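Local coordinates for FERM, ARHGEF and pleckstrin domain-containing protein 2 (Mus musculus, PDB 6D2K) that acts as a guanine nucleotide exchange factor that activates RAC1 and plays a role in the response to class 3 semaphorins and in remodelling of the actin cytoskeleton, at residues 133-138 with 145-150; 229-234 with 279-284; 242-247 with 272-277. All coordinates share one frame; numbering follows the deposited sequence.

Interaction 1 (133-138 with 145-150); sequences QSEIGD and REHLKA
I136 and H147 make the apolar part of this helix-helix contact, in which the last turn of one helix meets the imidazole projecting from the next. The CG2 methyl of I136 lies over one face of the H147 ring, displaced toward the rim, and comes within 3.4 Å of H147 ND1; its distance of 3.8 Å from the ring centroid, 28° off the normal, makes it a CH-pi contact. The CD1 methyl of I136 adds a looser touch, 4.0 Å from H147 CB. The imidazole reaches across because CG is anti to the backbone N (chi1 178°), which carries the ring out from its helix toward I136.

The polar part belongs to E135. Its extended side chain brings OE2 to the edge of the H147 ring, in the ring plane and 3.2 Å from CE1, with the carboxylate turned almost perpendicular to the imidazole (85°). The carboxylate oxygen probably polarises the ring C-H it faces. The ring nitrogen NE2 of H147 hydrogen-bonds to the hydroxyl of Y153.

Within 133-138, Q133 NE2 donates to D138 OD1 at 2.9 Å, bridging G137, where the chain leaves the helix with a positive phi that suits a glycine.

The contact joins helix 121-136 to helix 141-150 at the surface of the FERM central domain. L132, one turn before I136, also touches H147 and L148, while R145 forms a salt bridge to E162 and so ties the second helix to helix 161-168.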
loop_
_atom_site.group_PDB
_atom_site.type_symbol
_atom_site.label_atom_id
_atom_site.label_comp_id
_atom_site.label_asym_id
_atom_site.label_seq_id
_atom_site.Cartn_x
_atom_site.Cartn_y
_atom_site.Cartn_z
ATOM N N GLN A 133 -7.486 -10.516 -18.117
ATOM C CA GLN A 133 -6.685 -10.751 -19.319
ATOM C C GLN A 133 -5.262 -11.200 -18.960
ATOM O O GLN A 133 -4.715 -12.125 -19.574
ATOM C CB GLN A 133 -6.688 -9.505 -20.204
ATOM C CG GLN A 133 -6.002 -9.669 -21.572
ATOM C CD GLN A 133 -6.697 -10.676 -22.476
ATOM O OE1 GLN A 133 -7.903 -10.888 -22.381
ATOM N NE2 GLN A 133 -5.930 -11.292 -23.378
ATOM N N SER A 134 -4.682 -10.595 -17.926
ATOM C CA SER A 134 -3.333 -10.978 -17.519
ATOM C C SER A 134 -3.271 -12.395 -16.969
ATOM O O SER A 134 -2.292 -13.099 -17.207
ATOM C CB SER A 134 -2.759 -10.008 -16.471
ATOM O OG SER A 134 -3.333 -10.212 -15.191
ATOM N N GLU A 135 -4.299 -12.812 -16.230
ATOM C CA GLU A 135 -4.207 -14.057 -15.482
ATOM C C GLU A 135 -4.734 -15.255 -16.254
ATOM O O GLU A 135 -4.111 -16.321 -16.250
ATOM C CB GLU A 135 -4.922 -13.935 -14.131
ATOM C CG GLU A 135 -4.766 -15.187 -13.263
ATOM C CD GLU A 135 -4.929 -14.898 -11.786
ATOM O OE1 GLU A 135 -4.248 -13.986 -11.275
ATOM O OE2 GLU A 135 -5.724 -15.599 -11.123
ATOM N N ILE A 136 -5.883 -15.095 -16.898
ATOM C CA ILE A 136 -6.491 -16.230 -17.617
ATOM C C ILE A 136 -6.534 -16.044 -19.134
ATOM O O ILE A 136 -6.956 -16.945 -19.857
ATOM C CB ILE A 136 -7.911 -16.588 -17.101
ATOM C CG1 ILE A 136 -8.904 -15.452 -17.360
ATOM C CG2 ILE A 136 -7.861 -16.993 -15.637
ATOM C CD1 ILE A 136 -10.337 -15.808 -16.948
ATOM N N GLY A 137 -6.109 -14.882 -19.628
ATOM C CA GLY A 137 -6.047 -14.657 -21.060
ATOM C C GLY A 137 -7.352 -14.250 -21.719
ATOM O O GLY A 137 -8.238 -13.684 -21.077
ATOM N N ASP A 138 -7.469 -14.534 -23.018
ATOM C CA ASP A 138 -8.614 -14.071 -23.795
ATOM C C ASP A 138 -9.938 -14.518 -23.210
ATOM O O ASP A 138 -10.079 -15.631 -22.695
ATOM C CB ASP A 138 -8.538 -14.576 -25.242
ATOM C CG ASP A 138 -7.439 -13.921 -26.043
ATOM O OD1 ASP A 138 -6.787 -12.964 -25.572
ATOM O OD2 ASP A 138 -7.211 -14.377 -27.186
ATOM N N ARG A 145 -16.582 -16.845 -16.031
ATOM C CA ARG A 145 -17.539 -17.070 -14.950
ATOM C C ARG A 145 -17.025 -18.063 -13.916
ATOM O O ARG A 145 -17.192 -17.860 -12.718
ATOM C CB ARG A 145 -18.897 -17.511 -15.502
ATOM C CG ARG A 145 -19.574 -16.433 -16.338
ATOM C CD ARG A 145 -21.030 -16.760 -16.626
ATOM N NE ARG A 145 -21.691 -15.659 -17.322
ATOM C CZ ARG A 145 -22.321 -14.659 -16.716
ATOM N NH1 ARG A 145 -22.387 -14.616 -15.392
ATOM N NH2 ARG A 145 -22.894 -13.704 -17.438
ATOM N N GLU A 146 -16.402 -19.148 -14.364
ATOM C CA GLU A 146 -15.838 -20.090 -13.413
ATOM C C GLU A 146 -14.699 -19.459 -12.615
ATOM O O GLU A 146 -14.588 -19.665 -11.408
ATOM C CB GLU A 146 -15.394 -21.392 -14.099
ATOM C CG GLU A 146 -16.560 -22.246 -14.575
ATOM C CD GLU A 146 -16.125 -23.590 -15.167
ATOM O OE1 GLU A 146 -14.922 -23.921 -15.123
ATOM O OE2 GLU A 146 -16.995 -24.323 -15.678
ATOM N N HIS A 147 -13.868 -18.665 -13.279
ATOM C CA HIS A 147 -12.752 -18.037 -12.584
ATOM C C HIS A 147 -13.251 -17.044 -11.535
ATOM O O HIS A 147 -12.742 -17.006 -10.426
ATOM C CB HIS A 147 -11.837 -17.327 -13.570
ATOM C CG HIS A 147 -10.690 -16.626 -12.920
ATOM N ND1 HIS A 147 -9.502 -17.256 -12.619
ATOM C CD2 HIS A 147 -10.547 -15.340 -12.513
ATOM C CE1 HIS A 147 -8.674 -16.390 -12.058
ATOM N NE2 HIS A 147 -9.287 -15.222 -11.982
ATOM N N LEU A 148 -14.264 -16.271 -11.898
ATOM C CA LEU A 148 -14.832 -15.266 -10.996
ATOM C C LEU A 148 -15.625 -15.887 -9.854
ATOM O O LEU A 148 -15.879 -15.231 -8.845
ATOM C CB LEU A 148 -15.694 -14.289 -11.790
ATOM C CG LEU A 148 -14.842 -13.316 -12.612
ATOM C CD1 LEU A 148 -15.668 -12.597 -13.652
ATOM C CD2 LEU A 148 -14.141 -12.328 -11.684
ATOM N N LYS A 149 -16.024 -17.143 -9.997
ATOM C CA LYS A 149 -16.655 -17.828 -8.874
ATOM C C LYS A 149 -15.640 -18.248 -7.819
ATOM O O LYS A 149 -15.938 -18.257 -6.623
ATOM C CB LYS A 149 -17.431 -19.057 -9.351
ATOM C CG LYS A 149 -18.685 -18.723 -10.127
ATOM C CD LYS A 149 -19.454 -19.990 -10.480
ATOM C CE LYS A 149 -20.713 -19.670 -11.258
ATOM N NZ LYS A 149 -21.354 -20.903 -11.789
ATOM N N ALA A 150 -14.439 -18.603 -8.268
ATOM C CA ALA A 150 -13.425 -19.133 -7.369
ATOM C C ALA A 150 -12.390 -18.085 -6.952
ATOM O O ALA A 150 -11.558 -18.351 -6.088
ATOM C CB ALA A 150 -12.733 -20.340 -8.009
#

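Interaction 2 (229-234 with 279-284)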
loop_
_atom_site.group_PDB
_atom_site.type_symbol
_atom_site.label_atom_id
_atom_site.label_comp_id
_atom_site.label_asym_id
_atom_site.label_seq_id
_atom_site.Cartn_x
_atom_site.Cartn_y
_atom_site.Cartn_z
ATOM N N PHE A 229 -0.664 19.303 1.286
ATOM C CA PHE A 229 0.489 20.044 1.761
ATOM C C PHE A 229 1.688 19.529 0.983
ATOM O O PHE A 229 2.346 18.574 1.388
ATOM C CB PHE A 229 0.657 19.885 3.276
ATOM C CG PHE A 229 -0.574 20.263 4.055
ATOM C CD1 PHE A 229 -1.155 21.507 3.884
ATOM C CD2 PHE A 229 -1.161 19.372 4.938
ATOM C CE1 PHE A 229 -2.299 21.851 4.577
ATOM C CE2 PHE A 229 -2.299 19.709 5.634
ATOM C CZ PHE A 229 -2.868 20.953 5.457
ATOM N N ASN A 230 1.955 20.169 -0.150
ATOM C CA ASN A 230 3.034 19.748 -1.030
ATOM C C ASN A 230 4.373 19.765 -0.327
ATOM O O ASN A 230 4.637 20.640 0.499
ATOM C CB ASN A 230 3.104 20.650 -2.265
ATOM C CG ASN A 230 1.772 20.786 -2.962
ATOM O OD1 ASN A 230 0.950 21.627 -2.594
ATOM N ND2 ASN A 230 1.548 19.961 -3.980
ATOM N N TRP A 231 5.238 18.821 -0.673
ATOM C CA TRP A 231 6.540 18.729 -0.018
ATOM C C TRP A 231 7.337 20.024 -0.059
ATOM O O TRP A 231 8.070 20.340 0.876
ATOM C CB TRP A 231 7.360 17.573 -0.602
ATOM C CG TRP A 231 6.800 16.218 -0.301
ATOM C CD1 TRP A 231 6.378 15.279 -1.206
ATOM C CD2 TRP A 231 6.609 15.637 0.991
ATOM N NE1 TRP A 231 5.929 14.154 -0.552
ATOM C CE2 TRP A 231 6.064 14.346 0.797
ATOM C CE3 TRP A 231 6.835 16.084 2.294
ATOM C CZ2 TRP A 231 5.751 13.504 1.862
ATOM C CZ3 TRP A 231 6.521 15.248 3.345
ATOM C CH2 TRP A 231 5.983 13.976 3.125
ATOM N N SER A 232 7.188 20.778 -1.142
ATOM C CA SER A 232 7.936 22.016 -1.292
ATOM C C SER A 232 7.579 23.033 -0.206
ATOM O O SER A 232 8.370 23.927 0.091
ATOM C CB SER A 232 7.726 22.617 -2.689
ATOM O OG SER A 232 6.375 22.993 -2.889
ATOM N N LYS A 233 6.401 22.880 0.402
ATOM C CA LYS A 233 5.934 23.834 1.410
ATOM C C LYS A 233 6.128 23.325 2.826
ATOM O O LYS A 233 5.876 24.044 3.788
ATOM C CB LYS A 233 4.456 24.154 1.200
ATOM C CG LYS A 233 4.131 24.675 -0.188
ATOM C CD LYS A 233 2.631 24.819 -0.380
ATOM C CE LYS A 233 2.297 25.166 -1.822
ATOM N NZ LYS A 233 0.833 25.353 -2.010
ATOM N N VAL A 234 6.562 22.078 2.949
ATOM C CA VAL A 234 6.723 21.450 4.254
ATOM C C VAL A 234 8.145 21.644 4.755
ATOM O O VAL A 234 9.099 21.183 4.135
ATOM C CB VAL A 234 6.413 19.946 4.163
ATOM C CG1 VAL A 234 6.723 19.244 5.488
ATOM C CG2 VAL A 234 4.964 19.734 3.757
ATOM N N GLU A 279 9.460 8.943 5.751
ATOM C CA GLU A 279 9.994 8.033 4.745
ATOM C C GLU A 279 9.595 8.414 3.312
ATOM O O GLU A 279 10.421 8.326 2.406
ATOM C CB GLU A 279 9.632 6.589 5.079
ATOM C CG GLU A 279 10.362 6.095 6.329
ATOM C CD GLU A 279 10.017 4.673 6.695
ATOM O OE1 GLU A 279 9.028 4.135 6.163
ATOM O OE2 GLU A 279 10.736 4.098 7.530
ATOM N N TYR A 280 8.346 8.838 3.119
ATOM C CA TYR A 280 7.880 9.316 1.814
ATOM C C TYR A 280 8.657 10.536 1.346
ATOM O O TYR A 280 9.083 10.613 0.178
ATOM C CB TYR A 280 6.369 9.607 1.844
ATOM C CG TYR A 280 5.541 8.551 1.141
ATOM C CD1 TYR A 280 5.053 8.765 -0.139
ATOM C CD2 TYR A 280 5.257 7.340 1.754
ATOM C CE1 TYR A 280 4.304 7.794 -0.801
ATOM C CE2 TYR A 280 4.497 6.358 1.095
ATOM C CZ TYR A 280 4.025 6.604 -0.175
ATOM O OH TYR A 280 3.271 5.635 -0.840
ATOM N N HIS A 281 8.836 11.488 2.249
ATOM C CA HIS A 281 9.601 12.664 1.901
ATOM C C HIS A 281 11.005 12.278 1.452
ATOM O O HIS A 281 11.478 12.758 0.427
ATOM C CB HIS A 281 9.709 13.654 3.055
ATOM C CG HIS A 281 10.632 14.786 2.737
ATOM N ND1 HIS A 281 10.224 15.903 2.040
ATOM C CD2 HIS A 281 11.961 14.931 2.940
ATOM C CE1 HIS A 281 11.256 16.710 1.869
ATOM N NE2 HIS A 281 12.322 16.145 2.409
ATOM N N THR A 282 11.687 11.441 2.225
ATOM C CA THR A 282 13.039 11.009 1.883
ATOM C C THR A 282 13.083 10.266 0.536
ATOM O O THR A 282 13.999 10.461 -0.270
ATOM C CB THR A 282 13.626 10.092 2.985
ATOM O OG1 THR A 282 13.688 10.812 4.222
ATOM C CG2 THR A 282 15.022 9.616 2.611
ATOM N N PHE A 283 12.089 9.418 0.295
ATOM C CA PHE A 283 12.051 8.624 -0.936
ATOM C C PHE A 283 11.846 9.478 -2.182
ATOM O O PHE A 283 12.491 9.258 -3.213
ATOM C CB PHE A 283 10.939 7.563 -0.847
ATOM C CG PHE A 283 11.018 6.495 -1.908
ATOM C CD1 PHE A 283 11.864 5.412 -1.752
ATOM C CD2 PHE A 283 10.225 6.560 -3.048
ATOM C CE1 PHE A 283 11.932 4.415 -2.715
ATOM C CE2 PHE A 283 10.294 5.552 -4.026
ATOM C CZ PHE A 283 11.139 4.491 -3.857
ATOM N N PHE A 284 10.942 10.445 -2.093
ATOM C CA PHE A 284 10.480 11.173 -3.275
ATOM C C PHE A 284 11.065 12.567 -3.421
ATOM O O PHE A 284 10.839 13.227 -4.434
ATOM C CB PHE A 284 8.951 11.252 -3.294
ATOM C CG PHE A 284 8.295 9.954 -3.664
ATOM C CD1 PHE A 284 8.446 9.446 -4.943
ATOM C CD2 PHE A 284 7.557 9.229 -2.748
ATOM C CE1 PHE A 284 7.877 8.240 -5.306
ATOM C CE2 PHE A 284 6.981 8.022 -3.109
ATOM C CZ PHE A 284 7.142 7.525 -4.383
#
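The indole of W231 presents one face to H281. The CB of H281 sits over the six-membered ring, 3.7 Å from its centroid and only 17° off the normal, a CH-pi contact close to vertical. Beyond CB, the imidazole turns its edge to the same indole: H281 ND1 lies 3.4 Å from W231 CE3, the ring centroids are 5.1 Å apart and the planes are inclined at 68°, an offset edge-to-face pair. At the edge of the imidazole, near its plane, lie the indole carbons CE3 and CD2. Y280 approaches the indole obliquely through its CB, 3.9 Å from W231 CZ2.

The backbone of the helix also takes part. H281 CA stands above the rim of the indole, and H281 N is 3.7 Å from W231 CZ2, so the tryptophan packs against the helix surface as well as against a side chain. A chi1 of 173° sets the H281 ring opposite the main-chain nitrogen and swings it alongside the indole toward CE3, while CB remains over the benzo ring. The polar edge of the tryptophan is engaged apart from the helix, NE1 donating to the carbonyl O of S213.

Y280 sends its phenol away from W231, and its OH hydrogen-bonds to the backbone of K86 and F88.

W231 begins the short 3-10 turn 231-233 that follows strand 224-230, an outermost strand of the antiparallel sheet of the PH-like domain, and its indole also touches V217 and V212 on strands 216-221 and 207-213. The tryptophan is thereby enclosed between that sheet and the last turns of the C-terminal helix 267-284.

Interaction 3 (242-247 with 272-277); sequences KRFLIK and NFWKIC
F244 offers the face of its ring to the edge of F273, an edge-to-face pair with centroids 5.0 Å apart and planes at 66°. The closest atoms are F244 CE2 and F273 CE2, at 3.6 Å, and F273 CD2 stands above the centre of the F244 ring. Two further residues of the helix meet the same phenylalanine: W274 CA lies 4.0 Å from F244 CE1, and C277 SG lies 4.0 Å from F244 CZ, an oblique sulfur-aromatic contact.

F244 has CG anti to its main-chain nitrogen (chi1 177°), which extends the ring toward the helix; the axes of strand 243-247 and of segment 272-277 approach to 9.5 Å. Around this shell, L210 touches both phenylalanines, L237 packs on F244 and C277, and W274 NE1 is held by the carbonyl O of L237.

Replacing F244 with an alanine would probably open a gap between strand and helix and leave the F273 edge without its aromatic face.

Ring edge, ring face and thiol thus make a buried, apolar contact that fits the PH-like fold, in which the C-terminal helix packs against the sheet; this contact probably holds by dispersion and weak aromatic electrostatics.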
loop_
_atom_site.group_PDB
_atom_site.type_symbol
_atom_site.label_atom_id
_atom_site.label_comp_id
_atom_site.label_asym_id
_atom_site.label_seq_id
_atom_site.Cartn_x
_atom_site.Cartn_y
_atom_site.Cartn_z
ATOM N N LYS A 242 -0.067 12.134 20.966
ATOM C CA LYS A 242 -1.088 11.913 19.932
ATOM C C LYS A 242 -1.119 12.988 18.845
ATOM O O LYS A 242 -1.916 12.881 17.904
ATOM C CB LYS A 242 -2.489 11.817 20.543
ATOM C CG LYS A 242 -2.650 10.670 21.525
ATOM C CD LYS A 242 -4.117 10.442 21.857
ATOM C CE LYS A 242 -4.756 11.651 22.496
ATOM N NZ LYS A 242 -6.082 11.292 23.078
ATOM N N ARG A 243 -0.280 14.012 18.983
ATOM C CA ARG A 243 -0.306 15.183 18.100
ATOM C C ARG A 243 0.677 15.059 16.946
ATOM O O ARG A 243 1.868 14.841 17.171
ATOM C CB ARG A 243 0.048 16.454 18.905
ATOM C CG ARG A 243 -0.956 16.809 19.986
ATOM C CD ARG A 243 -0.350 17.773 21.024
ATOM N NE ARG A 243 0.314 18.913 20.403
ATOM C CZ ARG A 243 1.386 19.520 20.904
ATOM N NH1 ARG A 243 1.930 19.089 22.035
ATOM N NH2 ARG A 243 1.919 20.551 20.261
ATOM N N PHE A 244 0.174 15.220 15.719
ATOM C CA PHE A 244 1.012 15.271 14.521
ATOM C C PHE A 244 1.184 16.726 14.086
ATOM O O PHE A 244 0.202 17.441 13.934
ATOM C CB PHE A 244 0.356 14.456 13.399
ATOM C CG PHE A 244 1.105 14.489 12.099
ATOM C CD1 PHE A 244 2.360 13.912 11.982
ATOM C CD2 PHE A 244 0.541 15.088 10.987
ATOM C CE1 PHE A 244 3.032 13.934 10.768
ATOM C CE2 PHE A 244 1.209 15.124 9.775
ATOM C CZ PHE A 244 2.456 14.550 9.671
ATOM N N LEU A 245 2.429 17.162 13.904
ATOM C CA LEU A 245 2.729 18.574 13.646
ATOM C C LEU A 245 3.371 18.787 12.277
ATOM O O LEU A 245 4.401 18.194 11.976
ATOM C CB LEU A 245 3.664 19.128 14.738
ATOM C CG LEU A 245 3.102 19.350 16.155
ATOM C CD1 LEU A 245 2.661 18.051 16.803
ATOM C CD2 LEU A 245 4.140 20.036 17.026
ATOM N N ILE A 246 2.762 19.627 11.447
ATOM C CA ILE A 246 3.352 19.957 10.156
ATOM C C ILE A 246 3.779 21.414 10.165
ATOM O O ILE A 246 2.931 22.294 10.305
ATOM C CB ILE A 246 2.346 19.806 9.007
ATOM C CG1 ILE A 246 1.638 18.462 9.050
ATOM C CG2 ILE A 246 3.058 19.977 7.671
ATOM C CD1 ILE A 246 0.587 18.294 7.967
ATOM N N LYS A 247 5.078 21.666 10.027
ATOM C CA LYS A 247 5.550 23.055 9.890
ATOM C C LYS A 247 5.549 23.406 8.407
ATOM O O LYS A 247 6.138 22.678 7.597
ATOM C CB LYS A 247 6.945 23.217 10.492
ATOM C CG LYS A 247 7.412 24.662 10.518
ATOM C CD LYS A 247 8.810 24.770 11.090
ATOM C CE LYS A 247 9.423 26.113 10.718
ATOM N NZ LYS A 247 10.828 26.241 11.191
ATOM N N ASN A 272 3.458 6.212 13.987
ATOM C CA ASN A 272 3.485 5.455 12.746
ATOM C C ASN A 272 3.179 6.315 11.529
ATOM O O ASN A 272 3.785 6.121 10.483
ATOM C CB ASN A 272 2.523 4.281 12.824
ATOM C CG ASN A 272 3.029 3.187 13.727
ATOM O OD1 ASN A 272 4.226 3.109 14.012
ATOM N ND2 ASN A 272 2.124 2.324 14.178
ATOM N N PHE A 273 2.233 7.241 11.647
ATOM C CA PHE A 273 1.958 8.148 10.532
ATOM C C PHE A 273 3.132 9.090 10.287
ATOM O O PHE A 273 3.517 9.340 9.140
ATOM C CB PHE A 273 0.670 8.953 10.732
ATOM C CG PHE A 273 0.318 9.807 9.539
ATOM C CD1 PHE A 273 0.064 9.224 8.314
ATOM C CD2 PHE A 273 0.265 11.182 9.637
ATOM C CE1 PHE A 273 -0.237 10.007 7.198
ATOM C CE2 PHE A 273 -0.048 11.964 8.529
ATOM C CZ PHE A 273 -0.295 11.369 7.307
ATOM N N TRP A 274 3.699 9.630 11.359
ATOM C CA TRP A 274 4.890 10.444 11.225
ATOM C C TRP A 274 5.992 9.690 10.483
ATOM O O TRP A 274 6.629 10.231 9.578
ATOM C CB TRP A 274 5.381 10.885 12.621
ATOM C CG TRP A 274 6.675 11.623 12.596
ATOM C CD1 TRP A 274 6.874 12.955 12.313
ATOM C CD2 TRP A 274 7.964 11.082 12.887
ATOM N NE1 TRP A 274 8.215 13.257 12.395
ATOM C CE2 TRP A 274 8.903 12.130 12.749
ATOM C CE3 TRP A 274 8.418 9.816 13.260
ATOM C CZ2 TRP A 274 10.261 11.946 12.958
ATOM C CZ3 TRP A 274 9.774 9.634 13.463
ATOM C CH2 TRP A 274 10.677 10.701 13.324
ATOM N N LYS A 275 6.221 8.442 10.872
ATOM C CA LYS A 275 7.293 7.646 10.264
ATOM C C LYS A 275 7.090 7.491 8.757
ATOM O O LYS A 275 8.027 7.679 7.986
ATOM C CB LYS A 275 7.395 6.253 10.900
ATOM C CG LYS A 275 7.978 6.205 12.332
ATOM C CD LYS A 275 8.152 4.754 12.790
ATOM C CE LYS A 275 8.868 4.683 14.136
ATOM N NZ LYS A 275 8.997 3.282 14.626
ATOM N N ILE A 276 5.875 7.150 8.336
ATOM C CA ILE A 276 5.645 6.925 6.905
ATOM C C ILE A 276 5.746 8.238 6.136
ATOM O O ILE A 276 6.195 8.253 4.984
ATOM C CB ILE A 276 4.321 6.170 6.609
ATOM C CG1 ILE A 276 4.267 5.728 5.127
ATOM C CG2 ILE A 276 3.125 7.034 6.900
ATOM C CD1 ILE A 276 5.356 4.753 4.728
ATOM N N CYS A 277 5.361 9.348 6.764
ATOM C CA CYS A 277 5.518 10.647 6.098
ATOM C C CYS A 277 6.986 10.998 5.900
ATOM O O CYS A 277 7.389 11.428 4.820
ATOM C CB CYS A 277 4.839 11.772 6.866
ATOM S SG CYS A 277 3.054 11.759 6.822
#

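How the interactions relate
From the N terminus, interaction 1 comes first: it closes a short connection, itself largely the first part of helix 141-150, in the FERM central domain before the other two begin. Interaction 2 opens at the end of strand 224-230 and closes only on the last turns of helix 267-284; within that span lies interaction 3, which runs from strand 243-247 to an earlier part of the same helix. These two tie the turn after strand 224-230 and strand 243-247 to one helix and touch directly, W231 CH2 lying 3.4 Å from C277 O. Interaction 1 is remote, its centre about 40 Å from that of interaction 2 and across the chain's centre.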